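Local coordinates for protein 2-c-methyl-d-erythritol 4-phosphate cytidylyltransferase (Streptococcus pneumoniae, PDB 2VSH) that transfers the cytidylyl group of CTP to D-ribitol 5-phosphate, giving the CDP-activated ribitol used for teichoic acid precursors in this bacterium, at residues 40-43 with 49-52; 45-50 with 126-131; 84-89 with 170-175; 88-93 with 109-114; 95-98 with 102-105. All blocks are in the same frame, centred on the assembly; numbering follows the deposited sequence. Where two conformers were deposited one is given.

Interaction 1: 40-43 with 49-52; sequences KFVL and KIVV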
# COMPACT_ATOMS: atom_id res chain seq x y z
N LYS A 40 -10.30 -10.69 20.09
CA LYS A 40 -11.24 -10.80 18.97
C LYS A 40 -11.58 -12.25 18.64
O LYS A 40 -12.63 -12.49 18.04
CB LYS A 40 -10.70 -10.10 17.71
CG LYS A 40 -10.41 -8.61 17.82
CD LYS A 40 -11.66 -7.81 18.14
CE LYS A 40 -11.41 -6.34 17.95
NZ LYS A 40 -10.45 -5.80 18.97
N PHE A 41 -10.71 -13.19 19.01
CA PHE A 41 -10.92 -14.63 18.73
C PHE A 41 -11.57 -15.43 19.88
O PHE A 41 -12.20 -16.47 19.62
CB PHE A 41 -9.61 -15.32 18.34
CG PHE A 41 -9.17 -15.05 16.92
CD1 PHE A 41 -9.55 -15.91 15.89
CD2 PHE A 41 -8.39 -13.93 16.61
CE1 PHE A 41 -9.14 -15.68 14.58
CE2 PHE A 41 -7.98 -13.68 15.29
CZ PHE A 41 -8.35 -14.56 14.27
N VAL A 42 -11.41 -14.97 21.11
CA VAL A 42 -11.97 -15.64 22.30
C VAL A 42 -13.50 -15.71 22.34
O VAL A 42 -14.05 -16.64 22.94
CB VAL A 42 -11.47 -15.06 23.68
CG1 VAL A 42 -9.95 -15.03 23.76
CG2 VAL A 42 -12.08 -13.68 23.99
N LEU A 43 -14.19 -14.75 21.74
CA LEU A 43 -15.65 -14.78 21.77
C LEU A 43 -16.25 -15.74 20.78
O LEU A 43 -17.39 -16.18 20.96
CB LEU A 43 -16.27 -13.41 21.53
CG LEU A 43 -16.44 -12.43 22.67
CD1 LEU A 43 -17.16 -11.23 22.10
CD2 LEU A 43 -17.22 -13.05 23.82
N LYS A 49 -9.18 -23.82 20.12
CA LYS A 49 -8.07 -23.20 20.86
C LYS A 49 -7.55 -22.04 20.06
O LYS A 49 -7.69 -22.02 18.85
CB LYS A 49 -6.92 -24.19 21.08
CG LYS A 49 -7.19 -25.33 22.02
CD LYS A 49 -7.48 -24.86 23.43
CE LYS A 49 -7.47 -26.01 24.41
NZ LYS A 49 -8.38 -25.73 25.55
N ILE A 50 -6.90 -21.11 20.75
CA ILE A 50 -6.20 -20.00 20.12
C ILE A 50 -4.71 -20.22 20.33
O ILE A 50 -4.22 -20.18 21.46
CB ILE A 50 -6.64 -18.64 20.73
CG1 ILE A 50 -8.12 -18.42 20.44
CG2 ILE A 50 -5.82 -17.52 20.11
CD1 ILE A 50 -8.81 -17.49 21.43
N VAL A 51 -4.02 -20.53 19.24
CA VAL A 51 -2.63 -20.95 19.32
C VAL A 51 -1.78 -19.79 18.82
O VAL A 51 -1.95 -19.34 17.69
CB VAL A 51 -2.35 -22.24 18.49
CG1 VAL A 51 -0.93 -22.74 18.75
CG2 VAL A 51 -3.38 -23.33 18.81
N VAL A 52 -0.91 -19.29 19.69
CA VAL A 52 -0.11 -18.10 19.41
C VAL A 52 1.37 -18.47 19.24
O VAL A 52 2.01 -18.98 20.17
CB VAL A 52 -0.24 -17.04 20.53
CG1 VAL A 52 0.25 -15.67 20.04
CG2 VAL A 52 -1.69 -16.94 21.03

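Interaction 2: 45-50 with 126-131; sequences PSIEKI and DNIQLA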
# COMPACT_ATOMS: atom_id res chain seq x y z
N PRO A 45 -17.62 -18.65 19.23
CA PRO A 45 -17.92 -19.95 19.82
C PRO A 45 -17.36 -21.15 19.05
O PRO A 45 -17.21 -22.22 19.65
CB PRO A 45 -19.45 -19.99 19.85
CG PRO A 45 -19.88 -19.03 18.82
CD PRO A 45 -18.85 -17.94 18.84
N SER A 46 -17.05 -21.00 17.77
CA SER A 46 -16.65 -22.18 16.97
C SER A 46 -15.14 -22.49 17.01
O SER A 46 -14.69 -23.48 16.44
CB SER A 46 -17.17 -22.09 15.53
OG SER A 46 -16.54 -21.04 14.81
N ILE A 47 -14.37 -21.65 17.71
CA ILE A 47 -12.92 -21.83 17.85
C ILE A 47 -12.60 -22.74 19.04
O ILE A 47 -13.01 -22.45 20.16
CB ILE A 47 -12.20 -20.45 18.05
CG1 ILE A 47 -12.41 -19.52 16.84
CG2 ILE A 47 -10.69 -20.62 18.36
CD1 ILE A 47 -11.75 -19.96 15.55
N GLU A 48 -11.85 -23.81 18.79
CA GLU A 48 -11.44 -24.74 19.84
C GLU A 48 -10.32 -24.16 20.72
O GLU A 48 -10.49 -24.03 21.93
CB GLU A 48 -11.01 -26.07 19.21
CG GLU A 48 -10.54 -27.14 20.19
CD GLU A 48 -11.62 -27.70 21.11
OE1 GLU A 48 -11.26 -28.60 21.92
OE2 GLU A 48 -12.80 -27.29 21.06
N LYS A 49 -9.18 -23.82 20.12
CA LYS A 49 -8.07 -23.20 20.86
C LYS A 49 -7.55 -22.04 20.06
O LYS A 49 -7.69 -22.02 18.85
CB LYS A 49 -6.92 -24.19 21.08
CG LYS A 49 -7.19 -25.33 22.02
CD LYS A 49 -7.48 -24.86 23.43
CE LYS A 49 -7.47 -26.01 24.41
NZ LYS A 49 -8.38 -25.73 25.55
N ILE A 50 -6.90 -21.11 20.75
CA ILE A 50 -6.20 -20.00 20.12
C ILE A 50 -4.71 -20.22 20.33
O ILE A 50 -4.22 -20.18 21.46
CB ILE A 50 -6.64 -18.64 20.73
CG1 ILE A 50 -8.12 -18.42 20.44
CG2 ILE A 50 -5.82 -17.52 20.11
CD1 ILE A 50 -8.81 -17.49 21.43
N ASP A 126 -16.62 -15.41 8.15
CA ASP A 126 -16.51 -15.56 6.69
C ASP A 126 -15.41 -16.51 6.25
O ASP A 126 -15.61 -17.32 5.36
CB ASP A 126 -16.30 -14.21 6.02
CG ASP A 126 -17.56 -13.40 5.94
OD1 ASP A 126 -18.59 -13.86 6.50
OD2 ASP A 126 -17.53 -12.31 5.33
N ASN A 127 -14.24 -16.38 6.88
CA ASN A 127 -13.10 -17.25 6.66
C ASN A 127 -13.41 -18.70 6.93
O ASN A 127 -13.09 -19.58 6.13
CB ASN A 127 -11.90 -16.80 7.51
CG ASN A 127 -10.97 -15.91 6.74
OD1 ASN A 127 -9.93 -16.35 6.26
ND2 ASN A 127 -11.36 -14.64 6.57
N ILE A 128 -14.06 -18.94 8.07
CA ILE A 128 -14.45 -20.30 8.44
C ILE A 128 -15.46 -20.85 7.43
O ILE A 128 -15.36 -22.00 7.00
CB ILE A 128 -15.01 -20.35 9.89
CG1 ILE A 128 -13.87 -20.10 10.90
CG2 ILE A 128 -15.71 -21.69 10.16
CD1 ILE A 128 -14.35 -19.61 12.29
N GLN A 129 -16.44 -20.04 7.05
CA GLN A 129 -17.49 -20.50 6.15
C GLN A 129 -16.94 -20.83 4.75
O GLN A 129 -17.24 -21.89 4.20
CB GLN A 129 -18.61 -19.46 6.05
CG GLN A 129 -19.75 -19.87 5.13
CD GLN A 129 -20.69 -18.72 4.80
OE1 GLN A 129 -20.35 -17.55 4.98
NE2 GLN A 129 -21.88 -19.05 4.32
N LEU A 130 -16.17 -19.90 4.19
CA LEU A 130 -15.47 -20.11 2.91
C LEU A 130 -14.53 -21.34 2.90
O LEU A 130 -14.47 -22.07 1.91
CB LEU A 130 -14.73 -18.83 2.51
CG LEU A 130 -15.26 -17.79 1.50
CD1 LEU A 130 -16.68 -18.03 0.98
CD2 LEU A 130 -15.11 -16.38 2.02
N ALA A 131 -13.84 -21.59 4.02
CA ALA A 131 -12.95 -22.77 4.11
C ALA A 131 -13.67 -24.12 3.91
O ALA A 131 -13.04 -25.12 3.55
CB ALA A 131 -12.16 -22.76 5.43

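Interaction 3: 84-89 with 170-175; sequences ADRNTS and TPQTFR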
# COMPACT_ATOMS: atom_id res chain seq x y z
N ALA A 84 11.43 -18.76 12.21
CA ALA A 84 12.21 -17.67 11.61
C ALA A 84 11.43 -16.86 10.56
O ALA A 84 11.80 -15.74 10.23
CB ALA A 84 13.50 -18.21 11.04
N ASP A 85 10.36 -17.43 10.02
CA ASP A 85 9.53 -16.73 9.06
C ASP A 85 8.08 -17.13 9.30
O ASP A 85 7.83 -18.06 10.06
CB ASP A 85 10.00 -17.00 7.61
CG ASP A 85 10.04 -18.49 7.25
OD1 ASP A 85 9.13 -19.25 7.63
OD2 ASP A 85 10.98 -18.90 6.56
N ARG A 86 7.13 -16.43 8.68
CA ARG A 86 5.73 -16.73 8.96
C ARG A 86 5.33 -18.19 8.72
O ARG A 86 4.60 -18.75 9.52
CB ARG A 86 4.75 -15.75 8.29
CG ARG A 86 4.94 -15.52 6.79
CD ARG A 86 4.00 -14.40 6.24
NE ARG A 86 2.63 -14.54 6.75
CZ ARG A 86 2.00 -13.66 7.52
NH1 ARG A 86 2.60 -12.51 7.87
NH2 ARG A 86 0.76 -13.92 7.93
N ASN A 87 5.79 -18.80 7.62
CA ASN A 87 5.36 -20.17 7.29
C ASN A 87 5.92 -21.21 8.28
O ASN A 87 5.29 -22.21 8.56
CB ASN A 87 5.74 -20.54 5.85
CG ASN A 87 4.80 -19.95 4.82
OD1 ASN A 87 3.62 -19.73 5.09
ND2 ASN A 87 5.32 -19.66 3.64
N THR A 88 7.13 -20.95 8.79
CA THR A 88 7.70 -21.81 9.82
C THR A 88 6.88 -21.66 11.10
O THR A 88 6.70 -22.61 11.84
CB THR A 88 9.20 -21.50 10.07
OG1 THR A 88 9.89 -21.50 8.83
CG2 THR A 88 9.84 -22.57 10.97
N SER A 89 6.37 -20.46 11.36
CA SER A 89 5.52 -20.23 12.52
C SER A 89 4.20 -20.96 12.35
O SER A 89 3.70 -21.58 13.29
CB SER A 89 5.29 -18.73 12.76
OG SER A 89 6.50 -18.12 13.18
N THR A 170 -4.86 -10.46 6.43
CA THR A 170 -5.17 -11.74 7.06
C THR A 170 -6.53 -11.57 7.76
O THR A 170 -6.95 -10.44 7.98
CB THR A 170 -4.03 -12.26 7.99
OG1 THR A 170 -3.97 -11.52 9.22
CG2 THR A 170 -2.66 -12.24 7.27
N PRO A 171 -7.22 -12.68 8.12
CA PRO A 171 -6.86 -14.12 8.06
C PRO A 171 -6.52 -14.78 6.71
O PRO A 171 -6.90 -14.31 5.64
CB PRO A 171 -8.08 -14.82 8.69
CG PRO A 171 -8.69 -13.82 9.56
CD PRO A 171 -8.51 -12.50 8.80
N GLN A 172 -5.76 -15.86 6.82
CA GLN A 172 -5.57 -16.84 5.77
C GLN A 172 -5.91 -18.18 6.40
O GLN A 172 -5.35 -18.56 7.44
CB GLN A 172 -4.13 -16.80 5.26
CG GLN A 172 -3.74 -15.44 4.71
CD GLN A 172 -2.33 -15.39 4.11
OE1 GLN A 172 -2.12 -14.72 3.11
NE2 GLN A 172 -1.38 -16.07 4.74
N THR A 173 -6.86 -18.89 5.79
CA THR A 173 -7.52 -20.02 6.43
C THR A 173 -7.45 -21.28 5.56
O THR A 173 -7.65 -21.22 4.34
CB THR A 173 -8.99 -19.66 6.78
OG1 THR A 173 -8.98 -18.51 7.64
CG2 THR A 173 -9.73 -20.81 7.46
N PHE A 174 -7.16 -22.41 6.19
CA PHE A 174 -6.94 -23.65 5.46
C PHE A 174 -6.89 -24.85 6.40
O PHE A 174 -6.71 -24.70 7.60
CB PHE A 174 -5.65 -23.55 4.60
CG PHE A 174 -4.50 -22.86 5.29
CD1 PHE A 174 -3.82 -23.50 6.32
CD2 PHE A 174 -4.10 -21.59 4.91
CE1 PHE A 174 -2.76 -22.85 6.97
CE2 PHE A 174 -3.05 -20.95 5.54
CZ PHE A 174 -2.38 -21.58 6.58
N ARG A 175 -7.02 -26.05 5.84
CA ARG A 175 -6.89 -27.29 6.62
C ARG A 175 -5.44 -27.44 7.03
O ARG A 175 -4.53 -27.22 6.22
CB ARG A 175 -7.37 -28.49 5.80
CG ARG A 175 -8.89 -28.55 5.66
CD ARG A 175 -9.38 -29.30 4.43
NE ARG A 175 -10.79 -28.96 4.23
CZ ARG A 175 -11.25 -27.93 3.53
NH1 ARG A 175 -10.44 -27.10 2.88
NH2 ARG A 175 -12.55 -27.72 3.47

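Interaction 4: 88-93 with 109-114; sequences TSIKNI and VVTHDS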
# COMPACT_ATOMS: atom_id res chain seq x y z
N THR A 88 7.13 -20.95 8.79
CA THR A 88 7.70 -21.81 9.82
C THR A 88 6.88 -21.66 11.10
O THR A 88 6.70 -22.61 11.84
CB THR A 88 9.20 -21.50 10.07
OG1 THR A 88 9.89 -21.50 8.83
CG2 THR A 88 9.84 -22.57 10.97
N SER A 89 6.37 -20.46 11.36
CA SER A 89 5.52 -20.23 12.52
C SER A 89 4.20 -20.96 12.35
O SER A 89 3.70 -21.58 13.29
CB SER A 89 5.29 -18.73 12.76
OG SER A 89 6.50 -18.12 13.18
N ILE A 90 3.63 -20.90 11.14
CA ILE A 90 2.40 -21.67 10.87
C ILE A 90 2.59 -23.17 11.12
O ILE A 90 1.78 -23.79 11.82
CB ILE A 90 1.83 -21.38 9.46
CG1 ILE A 90 1.40 -19.91 9.37
CG2 ILE A 90 0.63 -22.29 9.19
CD1 ILE A 90 1.14 -19.39 7.96
N LYS A 91 3.66 -23.74 10.58
CA LYS A 91 3.98 -25.15 10.82
C LYS A 91 4.09 -25.43 12.33
O LYS A 91 3.53 -26.39 12.82
CB LYS A 91 5.27 -25.54 10.09
CG LYS A 91 5.87 -26.90 10.54
CD LYS A 91 7.29 -27.07 10.06
CE LYS A 91 8.31 -26.27 10.91
NZ LYS A 91 8.75 -26.91 12.19
N ASN A 92 4.79 -24.55 13.05
CA ASN A 92 4.97 -24.70 14.49
C ASN A 92 3.63 -24.68 15.23
O ASN A 92 3.41 -25.49 16.14
CB ASN A 92 5.88 -23.60 15.02
CG ASN A 92 7.32 -23.89 14.79
OD1 ASN A 92 7.67 -24.83 14.09
ND2 ASN A 92 8.18 -23.08 15.37
N ILE A 93 2.76 -23.77 14.80
CA ILE A 93 1.38 -23.66 15.31
C ILE A 93 0.61 -24.97 15.08
O ILE A 93 -0.04 -25.49 16.00
CB ILE A 93 0.66 -22.40 14.72
CG1 ILE A 93 1.20 -21.14 15.42
CG2 ILE A 93 -0.87 -22.48 14.90
CD1 ILE A 93 0.88 -19.81 14.71
N VAL A 109 -7.22 -24.24 10.45
CA VAL A 109 -6.59 -23.16 11.21
C VAL A 109 -6.90 -21.82 10.54
O VAL A 109 -6.72 -21.68 9.33
CB VAL A 109 -5.05 -23.36 11.45
CG1 VAL A 109 -4.24 -23.35 10.14
CG2 VAL A 109 -4.50 -22.30 12.42
N VAL A 110 -7.39 -20.88 11.34
CA VAL A 110 -7.56 -19.50 10.90
C VAL A 110 -6.30 -18.73 11.33
O VAL A 110 -6.17 -18.35 12.50
CB VAL A 110 -8.85 -18.85 11.50
CG1 VAL A 110 -9.03 -17.39 11.03
CG2 VAL A 110 -10.11 -19.65 11.13
N THR A 111 -5.37 -18.52 10.39
CA THR A 111 -4.12 -17.82 10.67
C THR A 111 -4.28 -16.30 10.52
O THR A 111 -4.99 -15.83 9.63
CB THR A 111 -2.91 -18.30 9.79
OG1 THR A 111 -3.08 -17.88 8.43
CG2 THR A 111 -2.75 -19.83 9.87
N HIS A 112 -3.63 -15.54 11.41
CA HIS A 112 -3.84 -14.10 11.46
C HIS A 112 -2.65 -13.41 12.13
O HIS A 112 -2.11 -13.92 13.12
CB HIS A 112 -5.15 -13.79 12.23
CG HIS A 112 -5.53 -12.34 12.21
ND1 HIS A 112 -5.94 -11.69 11.06
CD2 HIS A 112 -5.56 -11.41 13.20
CE1 HIS A 112 -6.21 -10.43 11.35
NE2 HIS A 112 -5.98 -10.23 12.64
N ASP A 113 -2.25 -12.26 11.59
CA ASP A 113 -1.16 -11.45 12.14
C ASP A 113 -1.50 -10.95 13.54
O ASP A 113 -2.59 -10.41 13.74
CB ASP A 113 -0.93 -10.20 11.28
CG ASP A 113 -0.40 -10.52 9.89
OD1 ASP A 113 0.31 -11.54 9.73
OD2 ASP A 113 -0.67 -9.73 8.97
N SER A 114 -0.55 -11.04 14.48
CA SER A 114 -0.75 -10.47 15.83
C SER A 114 -0.99 -8.97 15.81
O SER A 114 -1.69 -8.46 16.68
CB SER A 114 0.44 -10.77 16.73
OG SER A 114 1.59 -10.14 16.21

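Interaction 5: 95-98 with 102-105; sequences EAID and PLTP. With CA (calcium ion), chain C.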
# COMPACT_ATOMS: atom_id res chain seq x y z
N GLU A 95 1.81 -27.92 14.57
CA GLU A 95 2.42 -28.95 15.42
C GLU A 95 1.87 -28.90 16.85
O GLU A 95 1.56 -29.94 17.44
CB GLU A 95 3.95 -28.88 15.39
CG GLU A 95 4.54 -29.37 14.07
CD GLU A 95 6.04 -29.22 13.96
OE1 GLU A 95 6.64 -29.97 13.19
OE2 GLU A 95 6.64 -28.35 14.65
N ALA A 96 1.77 -27.69 17.41
CA ALA A 96 1.20 -27.48 18.75
C ALA A 96 -0.27 -27.92 18.81
O ALA A 96 -0.70 -28.54 19.78
CB ALA A 96 1.33 -26.01 19.15
N ILE A 97 -1.02 -27.58 17.77
CA ILE A 97 -2.39 -28.06 17.61
C ILE A 97 -2.46 -29.59 17.61
O ILE A 97 -3.29 -30.19 18.32
CB ILE A 97 -3.02 -27.53 16.30
CG1 ILE A 97 -3.28 -26.03 16.40
CG2 ILE A 97 -4.31 -28.29 15.97
CD1 ILE A 97 -3.67 -25.37 15.08
N ASP A 98 -1.59 -30.23 16.82
CA ASP A 98 -1.54 -31.69 16.71
C ASP A 98 -1.22 -32.33 18.06
O ASP A 98 -1.73 -33.39 18.39
CB ASP A 98 -0.51 -32.08 15.63
CG ASP A 98 -0.57 -33.53 15.23
OD1 ASP A 98 -1.67 -34.09 15.01
OD2 ASP A 98 0.52 -34.13 15.07
N PRO A 102 -4.67 -34.94 18.21
CA PRO A 102 -4.14 -35.38 16.91
C PRO A 102 -5.01 -34.92 15.74
O PRO A 102 -6.22 -35.11 15.75
CB PRO A 102 -4.11 -36.90 17.04
CG PRO A 102 -3.90 -37.13 18.54
CD PRO A 102 -4.71 -36.04 19.19
N LEU A 103 -4.38 -34.32 14.74
CA LEU A 103 -5.07 -33.73 13.60
C LEU A 103 -5.80 -34.75 12.76
O LEU A 103 -5.34 -35.88 12.61
CB LEU A 103 -4.07 -33.03 12.67
CG LEU A 103 -3.36 -31.75 13.07
CD1 LEU A 103 -2.22 -31.57 12.08
CD2 LEU A 103 -4.30 -30.52 13.07
N THR A 104 -6.94 -34.34 12.20
CA THR A 104 -7.60 -35.10 11.14
C THR A 104 -7.51 -34.24 9.88
O THR A 104 -7.10 -33.07 9.98
CB THR A 104 -9.10 -35.42 11.47
OG1 THR A 104 -9.86 -34.21 11.47
CG2 THR A 104 -9.24 -36.15 12.81
N PRO A 105 -7.87 -34.79 8.70
CA PRO A 105 -7.80 -34.01 7.46
C PRO A 105 -8.70 -32.78 7.38
O PRO A 105 -8.46 -31.90 6.55
CB PRO A 105 -8.26 -35.02 6.39
CG PRO A 105 -7.98 -36.33 6.98
CD PRO A 105 -8.29 -36.18 8.43
CA CA C . -0.43 -36.15 14.01
O HOH W 1 -0.61 -34.83 11.96
O HOH W 2 -0.62 -37.18 16.23

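Interaction 1: 40-43 with 49-52
Ile50 turns its CG1 branch to the side opposite its carbonyl carbon (chi1 -63°), and the nearly extended next torsion (chi2 155°) carries CD1 to the backbone of Phe41 and Val42. The contact belongs to a beta-alpha-beta crossover: strand 3-9 leads, by way of a short two-stranded hairpin, through helix 33-42 into strand 50-54, and the two strands lie parallel and adjacent in the central sheet. Residues 40-42 form the weakly bonded end of that helix, while Ile50 stands near the start of the returning strand, its CB directed at the helix.

A single methyl group does most of the work. CD1 of Ile50 rests against CB of Phe41 at 3.9 Å, and CG1 of Ile50 lies next to that same CB at 4.0 Å. The aromatic ring of Phe41 takes no share in this. It swings away from Ile50 to pack on Ala5 and Ile7 of strand 3-9, and its edge atoms CE1 and CZ reach Val110 and His112 of strand 108-113. Phe41 is thus divided between two neighbours, its CB given to Ile50 and its ring to the middle of the sheet. All three residues are buried, and no hydrogen bond joins the segments. Beside the Phe41 CB, the CG1 methyl of Val42 slants across the end of the isoleucine chain and meets Ile50 CD1 at 3.6 Å.

Interaction 2: 45-50 with 126-131
Ser46 and Ile128 mark the closest approach of two different backbones, their CA atoms standing 9.0 Å apart. Residues 45-50 run without regular helix or strand through most of their length, whereas 126-131 are a helical turn and a half, with Leu130 N bonded to Asp126 O at 2.9 Å and Ala131 N to Asn127 O at 3.0 Å. At such a separation no backbone bond spans the gap, and side chains alone close it.

The helix contributes one residue. Ile128 extends its longer branch (chi2 159°) toward the loop, and its terminal CD1 meets Ser46 OG at 3.6 Å. That meeting is van der Waals, because a methyl cannot bond to the hydroxyl, which is hydrogen-bonded to OE1 of Glu44. The same methyl lies near CD1 of Ile47, at 4.2 Å in the conformer given, but this looser pairing is doubtful because Ile47 was modelled in two positions.

Ile47 and Ile128 both lean on Ile3, so the loop and helix 121-133 meet over the start of strand 3-9, on one face of the mixed sheet of this Rossmann-like GT-A fold. Asn127 bonds to Thr173 and Thr139, and Leu130 packs on strands 136-142 and 208-212.

Interaction 3: 84-89 with 170-175
Arg86 lays one end of its guanidinium against the CG2 methyl of Thr170, with NH2 3.9 Å from that carbon. The two side chains approach from opposite directions, and the methyl lies oblique to the guanidinium plane. A bend at chi3 (-45°) turns the arginine chain toward the strand. Gln172 borders the same group through the end of its side chain, more loosely.

No hydrogen bond joins the segments directly, yet both are tied to a third element. Asp113 of strand 108-113 forms a salt bridge with Arg86 through OD1 and NH2. Thr170 accepts from the backbone N of the same aspartate through OG1, and turns its methyl to the arginine.

In the Rossmann-like GT-A fold, nucleotide sites gather where loops leave the parallel strands and helices begin, and residues 84-89 fit that pattern: all six belong to the CTP site. Asp85 is the N-cap of helix 86-100. Its OD1 accepts from Thr88 N at 2.9 Å (N-H...O angle 156°), nearly in line with its own C-O bond, and is also bonded by Thr88 OG1 at 2.7 Å, from 44° above the carboxylate plane. The first turn continues with Ser89 N bonded to Asp85 O at 3.1 Å. On the strand side, Thr170 stands at a corner of the chain, joined to Pro171 by a cis peptide bond.

Interaction 4: 88-93 with 109-114
Thr111 OG1 bonds to the backbone O of Gln172 in the neighbouring antiparallel strand, a hydrogen bond consistent with the way the threonine is turned. With the hydroxyl directed to strand 165-175, between the backbone N and the carbonyl carbon (chi1 71°), the CG2 methyl of Thr111 is left to meet the helix. It lies 4.2 Å from CG1 of Ile90, and the two side chains cross at about a right angle.

One helical turn farther on, Ile93 repeats the pattern with Val109, two residues back along the strand. Their CG2 methyls approach to 4.4 Å. The spacing of three residues on the helix thus matches two on the strand, and all four side chains point inward into a buried seam whose touching atoms are all carbon. Leu8 of strand 3-9 touches both isoleucines, and Phe179 of helix 176-184 also packs on Ile90.

The helix keeps its polar residues off this seam. Lys91 NZ bonds to Asn92 OD1 at 3.0 Å, almost in line with the amide C=O (173°), and Asn92 ND2 reaches Lys81 O.

Strand 77-81, helix 86-100 and strand 108-113 form a beta-alpha-beta crossover that passes over strands 50-54 and 3-9. Thr88 and Ser89 at the helix start, and Ser114 just beyond the strand, belong to the CTP site, an arrangement typical of Rossmann-like nucleotide-binding folds.

Interaction 5: 95-98 with 102-105
Asp98 does two jobs with one carboxylate: it chelates a calcium ion and at the same time accepts a backbone hydrogen bond from Leu103. OD1 binds the metal at 2.6 Å and OD2 at 2.5 Å, and two water molecules bind it as well. OD1 also receives Leu103 N at 2.7 Å, with an N-H...O angle of 174° and the donor nearly in line with the C-O bond. One oxygen thus joins the ion to the backbone of the loop, and chelation together with the bond to Leu103 would fix the rotation of the carboxylate. The torsion that sets CG opposite the backbone N (chi1 -169°) brings the group to the loop. The positive ion would probably polarise the carboxylate.

The backbone closes in too. Pro102 has no N-H to offer the carbonyl of Asp98, but its CA presents a C-H to Asp98 O at 3.5 Å. The Leu103 side chain packs alongside: its CG lies 3.8 Å from Asp98 CB, and its CD2 meets Ile97 CG2 at 3.7 Å, the leucine and isoleucine chains crossing at roughly a right angle.

The chain turns off sharply at the C-terminal end of helix 86-100, the opposite end from its CTP-site residues, and Asp98 ties the exit by accepting from Leu103 N. Beyond it the loop runs on to strand 108-113. Ile97 packs inward on Val51 of strand 50-54 and approaches Val109, while Leu103 also touches Cys176 of helix 176-184.

Interactions 1 and 4 are buried helix-on-sheet seams of two beta-alpha-beta crossovers, purely apolar across the gap and in touch through Val51 with Ile93. Interaction 2, which shares residues 49-50 with interaction 1, sets a loop against a helix over one end of central strand 3-9 and brings a partly exposed serine hydroxyl against a methyl. Helix 86-100 serves interactions 3, 4 and 5, and polarity gathers at its two ends: the N-cap and the Arg86 salt bridge at the CTP site in interaction 3, and the calcium-bound carboxylate at the more exposed far end in interaction 5. Interactions 3 and 4, only about 4 Å apart between centres, use adjacent antiparallel strands.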